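Local coordinates for protein UTP-glucose-1-phosphate uridylyltransferase 2 (Trypanosoma brucei, PDB 3GUE) that binds UDP-glucose and probably catalyses its formation from UTP and alpha-D-glucose 1-phosphate, with release of diphosphate, at residues K50-V55 against R275-E280; L232-M235 against Q239-F242; F242-C247 against G257-K262. All blocks are in the same frame, centred on the assembly; numbering follows the deposited sequence.

Contact 1 (K50-V55 against R275-E280). Unlike the reference sequence in segment 50-55: Ser53 (reference Phe). With UPG (uridine-5'-diphosphate-glucose), chain C.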
loop_
_atom_site.group_PDB
_atom_site.type_symbol
_atom_site.label_atom_id
_atom_site.label_comp_id
_atom_site.label_asym_id
_atom_site.label_seq_id
_atom_site.Cartn_x
_atom_site.Cartn_y
_atom_site.Cartn_z
ATOM N N LYS A 50 -19.011 -11.754 -11.374
ATOM C CA LYS A 50 -20.158 -11.606 -12.254
ATOM C C LYS A 50 -20.783 -10.192 -12.246
ATOM O O LYS A 50 -21.689 -9.888 -13.067
ATOM C CB LYS A 50 -21.172 -12.710 -11.971
ATOM C CG LYS A 50 -20.740 -14.051 -12.566
ATOM C CD LYS A 50 -21.874 -15.067 -12.610
ATOM C CE LYS A 50 -21.364 -16.455 -12.988
ATOM N NZ LYS A 50 -22.444 -17.528 -12.891
ATOM N N SER A 51 -20.237 -9.331 -11.375
ATOM C CA SER A 51 -20.700 -7.943 -11.199
ATOM C C SER A 51 -19.862 -6.948 -11.995
ATOM O O SER A 51 -20.184 -5.749 -12.069
ATOM C CB SER A 51 -20.710 -7.555 -9.703
ATOM O OG SER A 51 -19.392 -7.351 -9.204
ATOM N N ILE A 52 -18.780 -7.447 -12.582
ATOM C CA ILE A 52 -17.833 -6.591 -13.261
ATOM C C ILE A 52 -17.378 -7.174 -14.589
ATOM O O ILE A 52 -17.555 -8.372 -14.871
ATOM C CB ILE A 52 -16.592 -6.306 -12.382
ATOM C CG1 ILE A 52 -16.012 -7.621 -11.844
ATOM C CG2 ILE A 52 -16.961 -5.315 -11.270
ATOM C CD1 ILE A 52 -14.577 -7.545 -11.441
ATOM N N SER A 53 -16.790 -6.295 -15.384
ATOM C CA SER A 53 -16.249 -6.610 -16.694
ATOM C C SER A 53 -14.789 -6.185 -16.671
ATOM O O SER A 53 -14.446 -5.232 -15.969
ATOM C CB SER A 53 -16.989 -5.811 -17.750
ATOM O OG SER A 53 -18.301 -6.311 -17.870
ATOM N N PRO A 54 -13.917 -6.891 -17.414
ATOM C CA PRO A 54 -12.509 -6.482 -17.465
ATOM C C PRO A 54 -12.243 -5.168 -18.231
ATOM O O PRO A 54 -12.928 -4.854 -19.196
ATOM C CB PRO A 54 -11.820 -7.665 -18.153
ATOM C CG PRO A 54 -12.897 -8.309 -18.956
ATOM C CD PRO A 54 -14.170 -8.110 -18.208
ATOM N N VAL A 55 -11.260 -4.415 -17.764
ATOM C CA VAL A 55 -10.716 -3.273 -18.498
ATOM C C VAL A 55 -9.693 -3.765 -19.535
ATOM O O VAL A 55 -8.583 -4.193 -19.183
ATOM C CB VAL A 55 -10.046 -2.244 -17.549
ATOM C CG1 VAL A 55 -9.453 -1.081 -18.353
ATOM C CG2 VAL A 55 -11.015 -1.737 -16.524
ATOM N N ARG A 275 -18.495 2.737 -15.481
ATOM C CA ARG A 275 -17.716 3.426 -14.461
ATOM C C ARG A 275 -16.613 2.476 -14.012
ATOM O O ARG A 275 -16.775 1.252 -14.064
ATOM C CB ARG A 275 -18.594 3.876 -13.279
ATOM C CG ARG A 275 -20.091 3.871 -13.560
ATOM C CD ARG A 275 -20.895 4.793 -12.638
ATOM N NE ARG A 275 -20.959 6.174 -13.133
ATOM C CZ ARG A 275 -22.045 6.948 -13.085
ATOM N NH1 ARG A 275 -23.178 6.487 -12.569
ATOM N NH2 ARG A 275 -22.008 8.187 -13.566
ATOM N N PHE A 276 -15.476 3.046 -13.625
ATOM C CA PHE A 276 -14.374 2.293 -13.058
ATOM C C PHE A 276 -14.768 1.706 -11.707
ATOM O O PHE A 276 -15.546 2.309 -10.966
ATOM C CB PHE A 276 -13.172 3.210 -12.823
ATOM C CG PHE A 276 -12.309 3.457 -14.044
ATOM C CD1 PHE A 276 -11.773 2.395 -14.776
ATOM C CD2 PHE A 276 -11.960 4.749 -14.396
ATOM C CE1 PHE A 276 -10.949 2.625 -15.855
ATOM C CE2 PHE A 276 -11.148 4.984 -15.476
ATOM C CZ PHE A 276 -10.639 3.920 -16.206
ATOM N N VAL A 277 -14.247 0.518 -11.410
ATOM C CA VAL A 277 -14.286 -0.038 -10.064
ATOM C C VAL A 277 -12.902 -0.574 -9.695
ATOM O O VAL A 277 -12.152 -1.060 -10.547
ATOM C CB VAL A 277 -15.407 -1.142 -9.823
ATOM C CG1 VAL A 277 -16.655 -0.934 -10.706
ATOM C CG2 VAL A 277 -14.863 -2.555 -9.981
ATOM N N LEU A 278 -12.568 -0.469 -8.421
ATOM C CA LEU A 278 -11.335 -1.034 -7.905
ATOM C C LEU A 278 -11.741 -2.258 -7.097
ATOM O O LEU A 278 -12.601 -2.173 -6.204
ATOM C CB LEU A 278 -10.591 0.007 -7.065
ATOM C CG LEU A 278 -9.310 -0.364 -6.309
ATOM C CD1 LEU A 278 -8.180 -0.681 -7.266
ATOM C CD2 LEU A 278 -8.916 0.837 -5.384
ATOM N N ARG A 279 -11.236 -3.425 -7.468
ATOM C CA ARG A 279 -11.469 -4.597 -6.621
ATOM C C ARG A 279 -10.191 -4.976 -5.863
ATOM O O ARG A 279 -9.226 -5.464 -6.471
ATOM C CB ARG A 279 -11.996 -5.774 -7.399
ATOM C CG ARG A 279 -12.360 -6.943 -6.485
ATOM C CD ARG A 279 -13.018 -8.068 -7.180
ATOM N NE ARG A 279 -12.253 -8.622 -8.299
ATOM C CZ ARG A 279 -12.640 -9.685 -8.986
ATOM N NH1 ARG A 279 -13.760 -10.305 -8.642
ATOM N NH2 ARG A 279 -11.916 -10.131 -10.009
ATOM N N GLU A 280 -10.200 -4.717 -4.550
ATOM C CA GLU A 280 -9.088 -5.068 -3.644
ATOM C C GLU A 280 -9.107 -6.550 -3.288
ATOM O O GLU A 280 -10.123 -7.217 -3.460
ATOM C CB GLU A 280 -9.162 -4.255 -2.366
ATOM C CG GLU A 280 -8.957 -2.742 -2.528
ATOM C CD GLU A 280 -7.539 -2.368 -2.913
ATOM O OE1 GLU A 280 -6.618 -2.419 -2.073
ATOM O OE2 GLU A 280 -7.356 -1.997 -4.061
HETATM N N1 UPG C . -1.898 2.393 5.196
HETATM C C2 UPG C . -2.277 3.552 5.904
HETATM N N3 UPG C . -3.437 3.484 6.654
HETATM C C4 UPG C . -4.220 2.357 6.733
HETATM C C5 UPG C . -3.862 1.208 6.018
HETATM C C6 UPG C . -2.706 1.214 5.243
HETATM O O2 UPG C . -1.631 4.610 5.923
HETATM O O4 UPG C . -5.229 2.409 7.450
HETATM C C1C UPG C . -0.652 2.412 4.363
HETATM C C2C UPG C . 0.370 1.276 4.473
HETATM O O2C UPG C . 1.236 1.476 5.599
HETATM C C3C UPG C . 1.126 1.477 3.162
HETATM C C4C UPG C . 0.012 1.850 2.197
HETATM O O4C UPG C . -1.093 2.352 2.995
HETATM O O3C UPG C . 1.994 2.601 3.295
HETATM C C5C UPG C . -0.507 0.607 1.403
HETATM O O5C UPG C . -1.173 -0.337 2.198
HETATM P PA UPG C . -0.954 -1.920 1.970
HETATM O O1A UPG C . 0.524 -2.092 1.883
HETATM O O2A UPG C . -1.720 -2.721 2.932
HETATM O O3A UPG C . -1.559 -2.123 0.453
HETATM P PB UPG C . -3.092 -2.482 0.041
HETATM O O1B UPG C . -3.982 -1.510 0.697
HETATM O O2B UPG C . -3.359 -3.948 0.182
HETATM O O3B UPG C . -2.974 -2.245 -1.542
HETATM C "C1'" UPG C . -2.709 -0.882 -2.040
HETATM C "C2'" UPG C . -3.858 -0.458 -2.944
HETATM C "C3'" UPG C . -3.967 -1.487 -4.062
HETATM C "C4'" UPG C . -2.650 -1.502 -4.855
HETATM C "C5'" UPG C . -1.460 -1.814 -3.912
HETATM C "C6'" UPG C . -0.150 -1.526 -4.599
HETATM O "O2'" UPG C . -5.101 -0.405 -2.219
HETATM O "O3'" UPG C . -5.092 -1.179 -4.867
HETATM O "O4'" UPG C . -2.705 -2.464 -5.897
HETATM O "O5'" UPG C . -1.446 -0.968 -2.730
HETATM O "O6'" UPG C . 0.908 -2.163 -3.880
#
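In the small three-stranded antiparallel sheet beside the sugar pocket, Ile52 and Val55 pack on strand 275-280 by reaching past the strand that separates them. Segment 50-55 joins the sheet by a short, weakly bonded strand at about 53-54, strand 257-262 lies in the middle, and 275-280 forms the other margin, so the contact is made by side chains alone and no hydrogen bond spans it. Ile52 carries most of it. Its CG2 meets CG2 of Val277 at 3.7 Å, both side chains resting on Ala260 of the central strand. Its other branch, with CG1 wedged between the backbone N and the carbonyl carbon (chi1 51°), sets CD1 squarely over the centre of the Arg279 guanidinium, 3.8 Å from CZ, and the two side chains cross at nearly a right angle. The methyl thus lies against a flat face while the rim of the guanidinium makes polar bonds: NH2 to Glu49, in a salt bridge, and to His258, and NH1 to Ile47 O. These bonds fix the rotation of the group, and the bend in the arginine chain (chi3 56°) helps bring it to them. Farther along, Val55 CG2 touches the edge of the Phe276 ring, 4.4 Å from CE1. At the end of the same strand Glu280 grips the glucose of the bound UDP-glucose with both carboxylate oxygens, OE1 receiving O2' at 2.5 Å and OE2 receiving O3' at 2.5 Å. A carboxylate that takes two adjacent sugar hydroxyls in this bidentate way is typical of a hexose-binding site, here in a GT-A nucleotidyltransferase.

Contact 2 (L232-M235 against Q239-F242)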
loop_
_atom_site.group_PDB
_atom_site.type_symbol
_atom_site.label_atom_id
_atom_site.label_comp_id
_atom_site.label_asym_id
_atom_site.label_seq_id
_atom_site.Cartn_x
_atom_site.Cartn_y
_atom_site.Cartn_z
ATOM N N LEU A 232 1.481 15.371 -14.087
ATOM C CA LEU A 232 0.775 16.483 -13.489
ATOM C C LEU A 232 0.199 17.404 -14.557
ATOM O O LEU A 232 -0.975 17.775 -14.483
ATOM C CB LEU A 232 1.675 17.247 -12.528
ATOM C CG LEU A 232 1.045 18.464 -11.846
ATOM C CD1 LEU A 232 -0.367 18.085 -11.276
ATOM C CD2 LEU A 232 1.982 18.924 -10.767
ATOM N N ASP A 233 1.027 17.769 -15.538
ATOM C CA ASP A 233 0.641 18.669 -16.643
ATOM C C ASP A 233 -0.595 18.110 -17.351
ATOM O O ASP A 233 -1.552 18.828 -17.588
ATOM C CB ASP A 233 1.781 18.803 -17.673
ATOM C CG ASP A 233 2.916 19.713 -17.223
ATOM O OD1 ASP A 233 2.791 20.445 -16.225
ATOM O OD2 ASP A 233 3.952 19.720 -17.918
ATOM N N TYR A 234 -0.551 16.811 -17.656
ATOM C CA TYR A 234 -1.639 16.087 -18.307
ATOM C C TYR A 234 -2.951 16.114 -17.539
ATOM O O TYR A 234 -4.013 16.380 -18.118
ATOM C CB TYR A 234 -1.257 14.639 -18.538
ATOM C CG TYR A 234 -2.412 13.810 -19.067
ATOM C CD1 TYR A 234 -2.847 13.957 -20.385
ATOM C CD2 TYR A 234 -3.087 12.903 -18.239
ATOM C CE1 TYR A 234 -3.897 13.230 -20.874
ATOM C CE2 TYR A 234 -4.151 12.159 -18.718
ATOM C CZ TYR A 234 -4.550 12.330 -20.055
ATOM O OH TYR A 234 -5.599 11.593 -20.577
ATOM N N MET A 235 -2.857 15.814 -16.250
ATOM C CA MET A 235 -4.009 15.775 -15.355
ATOM C C MET A 235 -4.733 17.124 -15.333
ATOM O O MET A 235 -5.972 17.210 -15.448
ATOM C CB MET A 235 -3.515 15.421 -13.964
ATOM C CG MET A 235 -4.620 15.258 -12.947
ATOM S SD MET A 235 -3.928 15.262 -11.299
ATOM C CE MET A 235 -5.472 15.115 -10.360
ATOM N N GLN A 239 -8.277 18.595 -16.957
ATOM C CA GLN A 239 -9.064 19.061 -15.792
ATOM C C GLN A 239 -9.597 17.888 -14.949
ATOM O O GLN A 239 -10.796 17.835 -14.602
ATOM C CB GLN A 239 -10.236 19.966 -16.219
ATOM C CG GLN A 239 -9.906 21.307 -16.933
ATOM C CD GLN A 239 -11.032 21.737 -17.893
ATOM O OE1 GLN A 239 -11.520 20.934 -18.704
ATOM N NE2 GLN A 239 -11.442 22.997 -17.805
ATOM N N LEU A 240 -8.703 16.954 -14.622
ATOM C CA LEU A 240 -9.047 15.753 -13.849
ATOM C C LEU A 240 -9.014 16.045 -12.363
ATOM O O LEU A 240 -8.153 16.818 -11.919
ATOM C CB LEU A 240 -8.033 14.631 -14.109
ATOM C CG LEU A 240 -7.744 14.111 -15.514
ATOM C CD1 LEU A 240 -6.874 12.879 -15.395
ATOM C CD2 LEU A 240 -9.042 13.814 -16.225
ATOM N N GLY A 241 -9.940 15.434 -11.610
ATOM C CA GLY A 241 -9.919 15.488 -10.155
ATOM C C GLY A 241 -9.044 14.407 -9.540
ATOM O O GLY A 241 -8.554 14.533 -8.414
ATOM N N PHE A 242 -8.848 13.340 -10.301
ATOM C CA PHE A 242 -8.220 12.137 -9.797
ATOM C C PHE A 242 -7.575 11.411 -10.981
ATOM O O PHE A 242 -8.211 11.202 -12.027
ATOM C CB PHE A 242 -9.312 11.302 -9.120
ATOM C CG PHE A 242 -8.876 9.943 -8.613
ATOM C CD1 PHE A 242 -8.726 9.717 -7.245
ATOM C CD2 PHE A 242 -8.713 8.894 -9.484
ATOM C CE1 PHE A 242 -8.388 8.440 -6.764
ATOM C CE2 PHE A 242 -8.327 7.622 -9.038
ATOM C CZ PHE A 242 -8.181 7.381 -7.670
#
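Met235 and Leu240, which bury more surface here than any other residues, meet where helix 229-237 ends and the chain turns toward strand 242-248. The backbone joins them first: Leu240 N donates to Met235 O over 2.9 Å in a nearly straight bond (N-H...O 177°). Gln239 N is also close to that oxygen, but its angle is too poor for a bond. The side chains then meet across the turn. Met235 CG stands anti to its backbone N (chi1 -176°), and from there the chain runs extended toward the backbone of Gly241, crossing Leu240 obliquely. Its CG packs on Leu240 CB at 3.7 Å, and its terminal CE lies 3.5 Å from Leu240 O and 3.7 Å from Gly241 O. Leu240 CD1, on the other hand, leans over the start of the Met235 side chain and comes within 4.4 Å of Tyr234 CE2, oblique to the ring. Glu363 and Lys238 hold the tyrosine hydroxyl, while Met235 also lies against Trp307 and Tyr214 of the large sheet. Gln239, with its positive phi of 48°, is the residue at which helical geometry is lost. The bond from Leu240 N to Met235 O is one of two that run back into the last turn, and with the apolar contact between C3 (Met235) and C'' (Leu240), its usual companion, it is typical of a Schellman motif ending a helix.

Contact 3 (F242-C247 against G257-K262). With UPG (uridine-5'-diphosphate-glucose), chain C.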
loop_
_atom_site.group_PDB
_atom_site.type_symbol
_atom_site.label_atom_id
_atom_site.label_comp_id
_atom_site.label_asym_id
_atom_site.label_seq_id
_atom_site.Cartn_x
_atom_site.Cartn_y
_atom_site.Cartn_z
ATOM N N PHE A 242 -8.848 13.340 -10.301
ATOM C CA PHE A 242 -8.220 12.137 -9.797
ATOM C C PHE A 242 -7.575 11.411 -10.981
ATOM O O PHE A 242 -8.211 11.202 -12.027
ATOM C CB PHE A 242 -9.312 11.302 -9.120
ATOM C CG PHE A 242 -8.876 9.943 -8.613
ATOM C CD1 PHE A 242 -8.726 9.717 -7.245
ATOM C CD2 PHE A 242 -8.713 8.894 -9.484
ATOM C CE1 PHE A 242 -8.388 8.440 -6.764
ATOM C CE2 PHE A 242 -8.327 7.622 -9.038
ATOM C CZ PHE A 242 -8.181 7.381 -7.670
ATOM N N LEU A 243 -6.288 11.097 -10.821
ATOM C CA LEU A 243 -5.556 10.273 -11.736
ATOM C C LEU A 243 -4.901 9.122 -10.969
ATOM O O LEU A 243 -4.153 9.350 -10.029
ATOM C CB LEU A 243 -4.518 11.093 -12.495
ATOM C CG LEU A 243 -3.820 10.450 -13.708
ATOM C CD1 LEU A 243 -3.404 11.518 -14.688
ATOM C CD2 LEU A 243 -2.604 9.551 -13.347
ATOM N N MET A 244 -5.192 7.892 -11.384
ATOM C CA MET A 244 -4.539 6.682 -10.851
ATOM C C MET A 244 -3.467 6.125 -11.795
ATOM O O MET A 244 -3.758 5.865 -12.959
ATOM C CB MET A 244 -5.603 5.590 -10.661
ATOM C CG MET A 244 -5.013 4.235 -10.271
ATOM S SD MET A 244 -6.226 2.919 -10.201
ATOM C CE MET A 244 -7.223 3.430 -8.796
ATOM N N GLU A 245 -2.239 5.913 -11.309
ATOM C CA GLU A 245 -1.234 5.221 -12.107
ATOM C C GLU A 245 -1.462 3.716 -11.942
ATOM O O GLU A 245 -1.669 3.265 -10.824
ATOM C CB GLU A 245 0.205 5.599 -11.679
ATOM C CG GLU A 245 0.558 7.088 -11.652
ATOM C CD GLU A 245 2.064 7.287 -11.511
ATOM O OE1 GLU A 245 2.755 6.301 -11.141
ATOM O OE2 GLU A 245 2.560 8.403 -11.805
ATOM N N VAL A 246 -1.512 2.977 -13.052
ATOM C CA VAL A 246 -1.562 1.503 -13.048
ATOM C C VAL A 246 -0.380 0.915 -13.828
ATOM O O VAL A 246 0.204 1.587 -14.685
ATOM C CB VAL A 246 -2.881 0.943 -13.653
ATOM C CG1 VAL A 246 -4.102 1.377 -12.847
ATOM C CG2 VAL A 246 -3.032 1.337 -15.145
ATOM N N CYS A 247 -0.046 -0.351 -13.544
ATOM C CA CYS A 247 0.930 -1.086 -14.335
ATOM C C CYS A 247 0.265 -2.282 -15.023
ATOM O O CYS A 247 -0.723 -2.853 -14.517
ATOM C CB CYS A 247 2.086 -1.571 -13.436
ATOM S SG CYS A 247 3.175 -0.259 -12.745
ATOM N N GLY A 257 -5.043 -4.279 -5.552
ATOM C CA GLY A 257 -6.256 -4.144 -6.348
ATOM C C GLY A 257 -6.069 -4.015 -7.850
ATOM O O GLY A 257 -5.109 -3.418 -8.305
ATOM N N HIS A 258 -6.987 -4.601 -8.601
ATOM C CA HIS A 258 -7.069 -4.387 -10.052
ATOM C C HIS A 258 -8.302 -3.569 -10.395
ATOM O O HIS A 258 -9.295 -3.552 -9.647
ATOM C CB HIS A 258 -7.082 -5.712 -10.834
ATOM C CG HIS A 258 -8.322 -6.525 -10.633
ATOM N ND1 HIS A 258 -9.473 -6.318 -11.360
ATOM C CD2 HIS A 258 -8.597 -7.535 -9.774
ATOM C CE1 HIS A 258 -10.399 -7.179 -10.975
ATOM N NE2 HIS A 258 -9.897 -7.927 -10.013
ATOM N N LEU A 259 -8.215 -2.900 -11.543
ATOM C CA LEU A 259 -9.315 -2.140 -12.087
ATOM C C LEU A 259 -10.260 -3.049 -12.827
ATOM O O LEU A 259 -9.869 -4.102 -13.354
ATOM C CB LEU A 259 -8.812 -1.009 -13.015
ATOM C CG LEU A 259 -8.157 0.173 -12.297
ATOM C CD1 LEU A 259 -7.942 1.334 -13.289
ATOM C CD2 LEU A 259 -8.966 0.666 -11.110
ATOM N N ALA A 260 -11.521 -2.635 -12.846
ATOM C CA ALA A 260 -12.543 -3.315 -13.626
ATOM C C ALA A 260 -13.565 -2.259 -13.962
ATOM O O ALA A 260 -13.372 -1.094 -13.657
ATOM C CB ALA A 260 -13.162 -4.448 -12.832
ATOM N N TYR A 261 -14.639 -2.678 -14.604
ATOM C CA TYR A 261 -15.694 -1.803 -15.067
ATOM C C TYR A 261 -17.017 -2.311 -14.509
ATOM O O TYR A 261 -17.206 -3.523 -14.343
ATOM C CB TYR A 261 -15.766 -1.853 -16.600
ATOM C CG TYR A 261 -14.836 -0.887 -17.318
ATOM C CD1 TYR A 261 -14.656 0.410 -16.852
ATOM C CD2 TYR A 261 -14.176 -1.270 -18.500
ATOM C CE1 TYR A 261 -13.822 1.303 -17.507
ATOM C CE2 TYR A 261 -13.321 -0.382 -19.161
ATOM C CZ TYR A 261 -13.166 0.895 -18.667
ATOM O OH TYR A 261 -12.351 1.778 -19.314
ATOM N N LYS A 262 -17.938 -1.389 -14.252
ATOM C CA LYS A 262 -19.318 -1.752 -13.867
ATOM C C LYS A 262 -20.321 -0.886 -14.630
ATOM O O LYS A 262 -20.063 0.297 -14.884
ATOM C CB LYS A 262 -19.480 -1.526 -12.359
ATOM C CG LYS A 262 -20.650 -2.210 -11.693
ATOM C CD LYS A 262 -20.695 -1.777 -10.230
ATOM C CE LYS A 262 -20.771 -0.256 -10.100
ATOM N NZ LYS A 262 -19.978 0.245 -8.932
HETATM N N1 UPG C . -1.898 2.393 5.196
HETATM C C2 UPG C . -2.277 3.552 5.904
HETATM N N3 UPG C . -3.437 3.484 6.654
HETATM C C4 UPG C . -4.220 2.357 6.733
HETATM C C5 UPG C . -3.862 1.208 6.018
HETATM C C6 UPG C . -2.706 1.214 5.243
HETATM O O2 UPG C . -1.631 4.610 5.923
HETATM O O4 UPG C . -5.229 2.409 7.450
HETATM C C1C UPG C . -0.652 2.412 4.363
HETATM C C2C UPG C . 0.370 1.276 4.473
HETATM O O2C UPG C . 1.236 1.476 5.599
HETATM C C3C UPG C . 1.126 1.477 3.162
HETATM C C4C UPG C . 0.012 1.850 2.197
HETATM O O4C UPG C . -1.093 2.352 2.995
HETATM O O3C UPG C . 1.994 2.601 3.295
HETATM C C5C UPG C . -0.507 0.607 1.403
HETATM O O5C UPG C . -1.173 -0.337 2.198
HETATM P PA UPG C . -0.954 -1.920 1.970
HETATM O O1A UPG C . 0.524 -2.092 1.883
HETATM O O2A UPG C . -1.720 -2.721 2.932
HETATM O O3A UPG C . -1.559 -2.123 0.453
HETATM P PB UPG C . -3.092 -2.482 0.041
HETATM O O1B UPG C . -3.982 -1.510 0.697
HETATM O O2B UPG C . -3.359 -3.948 0.182
HETATM O O3B UPG C . -2.974 -2.245 -1.542
HETATM C "C1'" UPG C . -2.709 -0.882 -2.040
HETATM C "C2'" UPG C . -3.858 -0.458 -2.944
HETATM C "C3'" UPG C . -3.967 -1.487 -4.062
HETATM C "C4'" UPG C . -2.650 -1.502 -4.855
HETATM C "C5'" UPG C . -1.460 -1.814 -3.912
HETATM C "C6'" UPG C . -0.150 -1.526 -4.599
HETATM O "O2'" UPG C . -5.101 -0.405 -2.219
HETATM O "O3'" UPG C . -5.092 -1.179 -4.867
HETATM O "O4'" UPG C . -2.705 -2.464 -5.897
HETATM O "O5'" UPG C . -1.446 -0.968 -2.730
HETATM O "O6'" UPG C . 0.908 -2.163 -3.880
#
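Met244 and Val246 of strand 242-248 meet Leu259 of strand 257-262 through apolar contacts. Met244, its chain bent at the last torsion (chi3 -67°), lays SD against the leucine branches, 3.7 Å from CD2 and 3.9 Å from CD1, the two side chains lying antiparallel, side by side. Val246 comes in nearly at a right angle, its CG1 3.9 Å from Leu259 CD1. The leucine therefore sits against two residues on one side of strand 242-248, with Ala364 of the neighbouring strand 362-366 also touching it.

Polar bonds lie outside this apolar patch. No hydrogen bond links the strands, which belong to different sheets. Within 257-262, His258 ND1 donates to Leu259 O at 3.0 Å; the oxygen lies in the ring plane, but the donor stands above the carbonyl plane. The other ring nitrogen, NE2, is bonded to Arg279 NH2, so both sides of the imidazole are tied.

In this contact the ligand is met by a backbone amide. Gly257 N donates to O4' of the UDP-glucose at 3.0 Å, almost straight (175°). The chemistry implies a division of labour: apolar side chains join the two sheets, while the Gly257 amide holds the sugar at O4'.

Followed from the N terminus, the chain first passes 50-55, which waits more than two hundred residues for its partner at 275-280; contact 1 thus closes a long loop, and contacts 2 and 3 are both nested within it. Contact 2 is a local turn, taking helix 229-237 into strand 242-248. Contact 3 begins where it ends, at the shared Phe242, and closes a short loop from that strand of the large mixed sheet to strand 257-262 of the small one. Leu243 then packs on Tyr234 and Met235, while backbone pairing of 257-262 with 275-280 joins contacts 3 and 1, and both contacts reach UDP-glucose, through Gly257 and Glu280.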